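Local coordinates for protein UDP-N-Acetylenolpyruvylglucosamine Reductase (Thermus caldophilus, PDB 2GQU) that catalyses, with FAD as its probable cofactor, the NADPH-dependent reduction of UDP-N-acetylenolpyruvylglucosamine to UDP-N-acetylmuramate for cell wall formation, at residues A197-K202 / G233-N238. Sequence-based numbering, arbitrary orientation.
Sequences AGCAFK and GNFIVN. With EPU (uridine-diphosphate-2(N-acetylglucosaminyl) butyric acid), chain C.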
ATOM      1  N   ALA A 197      -6.212   1.538  -7.506  1.00 20.82           N
ATOM      2  CA  ALA A 197      -5.127   1.027  -6.660  1.00 20.92           C
ATOM      3  C   ALA A 197      -3.849   1.752  -7.068  1.00 20.56           C
ATOM      4  O   ALA A 197      -2.770   1.162  -7.149  1.00 20.33           O
ATOM      5  CB  ALA A 197      -4.976  -0.475  -6.784  1.00 20.51           C
ATOM      6  N   GLY A 198      -3.994   3.051  -7.307  1.00 20.41           N
ATOM      7  CA  GLY A 198      -2.854   3.894  -7.650  1.00 20.08           C
ATOM      8  C   GLY A 198      -2.300   3.519  -9.008  1.00 19.94           C
ATOM      9  O   GLY A 198      -3.063   3.139  -9.906  1.00 20.03           O
ATOM     10  N   CYS A 199      -0.981   3.613  -9.165  1.00 19.36           N
ATOM     11  CA  CYS A 199      -0.352   3.262 -10.434  1.00 18.63           C
ATOM     12  C   CYS A 199      -0.385   1.763 -10.668  1.00 18.16           C
ATOM     13  O   CYS A 199       0.126   1.002  -9.855  1.00 17.98           O
ATOM     14  CB  CYS A 199       1.090   3.748 -10.477  1.00 18.98           C
ATOM     15  SG  CYS A 199       1.200   5.485 -10.844  1.00 21.01           S
ATOM     16  N   ALA A 200      -0.992   1.343 -11.777  1.00 16.96           N
ATOM     17  CA  ALA A 200      -1.061  -0.081 -12.102  1.00 16.55           C
ATOM     18  C   ALA A 200       0.292  -0.672 -12.492  1.00 16.54           C
ATOM     19  O   ALA A 200       0.595  -1.808 -12.135  1.00 16.71           O
ATOM     20  CB  ALA A 200      -2.084  -0.325 -13.216  1.00 16.05           C
ATOM     21  N   PHE A 201       1.082   0.098 -13.236  1.00 16.81           N
ATOM     22  CA  PHE A 201       2.353  -0.372 -13.768  1.00 17.55           C
ATOM     23  C   PHE A 201       3.527   0.327 -13.099  1.00 18.54           C
ATOM     24  O   PHE A 201       3.465   1.511 -12.787  1.00 19.16           O
ATOM     25  CB  PHE A 201       2.411  -0.196 -15.295  1.00 16.74           C
ATOM     26  CG  PHE A 201       1.296  -0.907 -16.029  1.00 16.62           C
ATOM     27  CD1 PHE A 201       0.160  -0.218 -16.453  1.00 15.58           C
ATOM     28  CD2 PHE A 201       1.388  -2.270 -16.300  1.00 16.04           C
ATOM     29  CE1 PHE A 201      -0.872  -0.890 -17.112  1.00 14.70           C
ATOM     30  CE2 PHE A 201       0.368  -2.940 -16.954  1.00 15.49           C
ATOM     31  CZ  PHE A 201      -0.757  -2.256 -17.368  1.00 15.39           C
ATOM     32  N   LYS A 202       4.609  -0.409 -12.883  1.00 19.86           N
ATOM     33  CA  LYS A 202       5.835   0.240 -12.430  1.00 21.67           C
ATOM     34  C   LYS A 202       6.436   1.071 -13.565  1.00 21.57           C
ATOM     35  O   LYS A 202       6.257   0.743 -14.728  1.00 21.35           O
ATOM     36  CB  LYS A 202       6.844  -0.780 -11.921  1.00 22.23           C
ATOM     37  CG  LYS A 202       6.940  -2.059 -12.720  1.00 23.50           C
ATOM     38  CD  LYS A 202       8.031  -2.995 -12.167  1.00 24.09           C
ATOM     39  CE  LYS A 202       7.962  -3.182 -10.656  1.00 26.54           C
ATOM     40  NZ  LYS A 202       6.863  -4.102 -10.242  1.00 28.89           N
ATOM     41  N   GLY A 233      -2.674   8.189 -17.118  1.00 16.28           N
ATOM     42  CA  GLY A 233      -2.676   6.938 -17.866  1.00 16.01           C
ATOM     43  C   GLY A 233      -2.333   5.700 -17.062  1.00 16.15           C
ATOM     44  O   GLY A 233      -2.715   4.596 -17.429  1.00 15.93           O
ATOM     45  N   ASN A 234      -1.605   5.884 -15.964  1.00 15.79           N
ATOM     46  CA  ASN A 234      -1.207   4.739 -15.137  1.00 16.52           C
ATOM     47  C   ASN A 234      -2.258   4.390 -14.084  1.00 16.68           C
ATOM     48  O   ASN A 234      -2.076   3.462 -13.305  1.00 18.17           O
ATOM     49  CB  ASN A 234       0.182   4.980 -14.503  1.00 16.90           C
ATOM     50  CG  ASN A 234       0.957   3.684 -14.257  1.00 16.23           C
ATOM     51  OD1 ASN A 234       0.503   2.584 -14.590  1.00 14.98           O
ATOM     52  ND2 ASN A 234       2.157   3.817 -13.675  1.00 16.75           N
ATOM     53  N   PHE A 235      -3.374   5.111 -14.068  1.00 16.59           N
ATOM     54  CA  PHE A 235      -4.430   4.800 -13.124  1.00 17.15           C
ATOM     55  C   PHE A 235      -5.546   4.080 -13.860  1.00 17.65           C
ATOM     56  O   PHE A 235      -6.158   4.645 -14.763  1.00 18.61           O
ATOM     57  CB  PHE A 235      -4.970   6.062 -12.451  1.00 17.52           C
ATOM     58  CG  PHE A 235      -4.096   6.588 -11.341  1.00 16.72           C
ATOM     59  CD1 PHE A 235      -2.861   7.170 -11.616  1.00 17.59           C
ATOM     60  CD2 PHE A 235      -4.511   6.500 -10.026  1.00 18.66           C
ATOM     61  CE1 PHE A 235      -2.052   7.653 -10.585  1.00 17.38           C
ATOM     62  CE2 PHE A 235      -3.713   6.989  -8.979  1.00 17.91           C
ATOM     63  CZ  PHE A 235      -2.480   7.572  -9.271  1.00 18.02           C
ATOM     64  N   ILE A 236      -5.766   2.821 -13.503  1.00 18.00           N
ATOM     65  CA  ILE A 236      -6.973   2.128 -13.926  1.00 18.77           C
ATOM     66  C   ILE A 236      -7.971   2.348 -12.826  1.00 19.10           C
ATOM     67  O   ILE A 236      -7.673   2.103 -11.643  1.00 20.40           O
ATOM     68  CB  ILE A 236      -6.747   0.630 -14.161  1.00 18.58           C
ATOM     69  CG1 ILE A 236      -5.947   0.421 -15.448  1.00 18.54           C
ATOM     70  CG2 ILE A 236      -8.101  -0.124 -14.216  1.00 18.91           C
ATOM     71  CD1 ILE A 236      -5.361  -0.981 -15.594  1.00 19.31           C
ATOM     72  N   VAL A 237      -9.149   2.832 -13.209  1.00 19.04           N
ATOM     73  CA  VAL A 237     -10.179   3.172 -12.236  1.00 19.34           C
ATOM     74  C   VAL A 237     -11.423   2.257 -12.349  1.00 19.65           C
ATOM     75  O   VAL A 237     -11.706   1.677 -13.412  1.00 19.13           O
ATOM     76  CB  VAL A 237     -10.540   4.693 -12.291  1.00 19.23           C
ATOM     77  CG1 VAL A 237      -9.311   5.553 -11.983  1.00 19.38           C
ATOM     78  CG2 VAL A 237     -11.132   5.080 -13.647  1.00 18.86           C
ATOM     79  N   ASN A 238     -12.127   2.109 -11.227  1.00 19.94           N
ATOM     80  CA  ASN A 238     -13.366   1.341 -11.138  1.00 20.89           C
ATOM     81  C   ASN A 238     -14.532   2.332 -11.133  1.00 21.96           C
ATOM     82  O   ASN A 238     -14.720   3.083 -10.172  1.00 21.59           O
ATOM     83  CB  ASN A 238     -13.337   0.497  -9.842  1.00 20.78           C
ATOM     84  CG  ASN A 238     -14.548  -0.443  -9.673  1.00 20.68           C
ATOM     85  OD1 ASN A 238     -14.569  -1.287  -8.756  1.00 21.10           O
ATOM     86  ND2 ASN A 238     -15.551  -0.305 -10.531  1.00 19.38           N
TER
HETATM   87  N1U EPU C 601       1.703  12.719 -17.360  1.00 29.05           N
HETATM   88  C2U EPU C 601       1.213  12.605 -18.683  1.00 28.18           C
HETATM   89  N3U EPU C 601       0.213  11.766 -18.964  1.00 27.53           N
HETATM   90  C4U EPU C 601      -0.303  10.939 -18.039  1.00 27.49           C
HETATM   91  C5U EPU C 601       0.176  10.931 -16.736  1.00 27.20           C
HETATM   92  C6U EPU C 601       1.220  11.781 -16.403  1.00 28.30           C
HETATM   93  O2U EPU C 601       1.641  13.368 -19.573  1.00 28.03           O
HETATM   94  O4U EPU C 601      -1.232  10.173 -18.355  1.00 26.43           O
HETATM   95  C1D EPU C 601       3.041  13.277 -17.147  1.00 30.25           C
HETATM   96  C2D EPU C 601       2.835  14.270 -16.013  1.00 31.14           C
HETATM   97  O2D EPU C 601       2.306  15.515 -16.492  1.00 33.10           O
HETATM   98  C3D EPU C 601       4.215  14.410 -15.422  1.00 31.10           C
HETATM   99  C4D EPU C 601       4.938  13.125 -15.819  1.00 29.79           C
HETATM  100  O4D EPU C 601       4.100  12.412 -16.739  1.00 29.77           O
HETATM  101  O3D EPU C 601       4.843  15.546 -16.025  1.00 31.19           O
HETATM  102  C5D EPU C 601       5.178  12.252 -14.593  1.00 28.82           C
HETATM  103  O5D EPU C 601       3.907  12.001 -13.995  1.00 27.73           O
HETATM  104  PA  EPU C 601       3.753  11.934 -12.394  1.00 27.78           P
HETATM  105  O1A EPU C 601       4.350  13.180 -11.787  1.00 28.75           O
HETATM  106  O2A EPU C 601       2.336  11.549 -12.040  1.00 27.53           O
HETATM  107  O3A EPU C 601       4.728  10.705 -11.997  1.00 26.86           O
HETATM  108  PB  EPU C 601       4.605   9.147 -12.427  1.00 24.61           P
HETATM  109  O1B EPU C 601       5.997   8.687 -12.796  1.00 24.80           O
HETATM  110  O2B EPU C 601       3.458   8.910 -13.389  1.00 25.87           O
HETATM  111  C1  EPU C 601       5.186   8.356 -10.003  1.00 25.16           C
HETATM  112  C2  EPU C 601       4.800   7.225  -9.062  1.00 26.55           C
HETATM  113  C3  EPU C 601       3.560   7.607  -8.278  1.00 24.12           C
HETATM  114  C4  EPU C 601       3.902   8.833  -7.433  1.00 23.60           C
HETATM  115  C5  EPU C 601       4.345   9.990  -8.340  1.00 23.04           C
HETATM  116  C6  EPU C 601       4.908  11.161  -7.534  1.00 23.75           C
HETATM  117  C7  EPU C 601       5.838   5.188  -9.752  1.00 34.34           C
HETATM  118  C8  EPU C 601       5.749   3.867 -10.425  1.00 36.10           C
HETATM  119  N2  EPU C 601       4.727   5.946  -9.761  1.00 29.97           N
HETATM  120  O1  EPU C 601       4.192   8.489 -11.018  1.00 24.34           O
HETATM  121  O3  EPU C 601       3.281   6.510  -7.432  1.00 22.64           O
HETATM  122  O4  EPU C 601       2.785   9.231  -6.636  1.00 23.49           O
HETATM  123  O5  EPU C 601       5.362   9.569  -9.259  1.00 24.86           O
HETATM  124  O6  EPU C 601       6.287  10.896  -7.207  1.00 22.53           O
HETATM  125  O7  EPU C 601       6.879   5.540  -9.221  1.00 36.75           O
HETATM  126  C1E EPU C 601       1.862   4.584  -7.160  1.00 20.76           C
HETATM  127  O1E EPU C 601       0.768   3.998  -7.068  1.00 20.71           O
HETATM  128  O2E EPU C 601       2.970   4.014  -7.020  1.00 20.85           O
HETATM  129  C2E EPU C 601       1.927   6.008  -7.405  1.00 22.41           C
HETATM  130  C3E EPU C 601       0.853   6.782  -7.554  1.00 21.73           C
HETATM  131  O   HOH W   1      -5.410   1.768 -10.117  1.00 26.68           O
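The side-chain amide of N234 pairs with the backbone of a single residue, F201, much as a neighbouring strand would. F201 N donates to N234 OD1 at 2.9 Å, the donor standing 24° off the carbonyl plane. N234 ND2 returns a bond to F201 O at 2.8 Å, and that oxygen lies close to the plane of the amide. With CG anti to the backbone N (chi1 -151°), the amide reaches across to F201. Two bonds fix its rotation. The backbone of N234 adds a third link, a nearly straight bond from A200 N to N234 O of 2.8 Å. At F201 the ring turns its edge to N234 OD1, with F201 CD1 3.4 Å away, and ring and amide planes are almost parallel. An alanine at N234 would remove both amide bonds and is likely to leave F201 N and F201 O without these mates, letting the loop shift beside C199.

The loop so held follows strand 196-197 and carries C199, the probable proton donor of this MurB-family reductase. It packs against segment 233-238, which includes strand 235-238 of a three-stranded antiparallel sheet. C199 N donates to carboxylate oxygen O1E of the bound EPU at 2.8 Å. The C199 sulfur sits oblique to the F235 ring, a sulfur-aromatic contact with SG 4.8 Å from the centroid. One face of that ring takes the G198 backbone, and F235 CE2 lies 3.5 Å from G198 CA. G198 has positive phi, and a CB there would collide with EPU O1E. R152, probably also of the active site, lies near C199, and FAD touches A197 and G198. A water links the two segments farther along: it accepts from A197 N and donates to G198 O and I236 O.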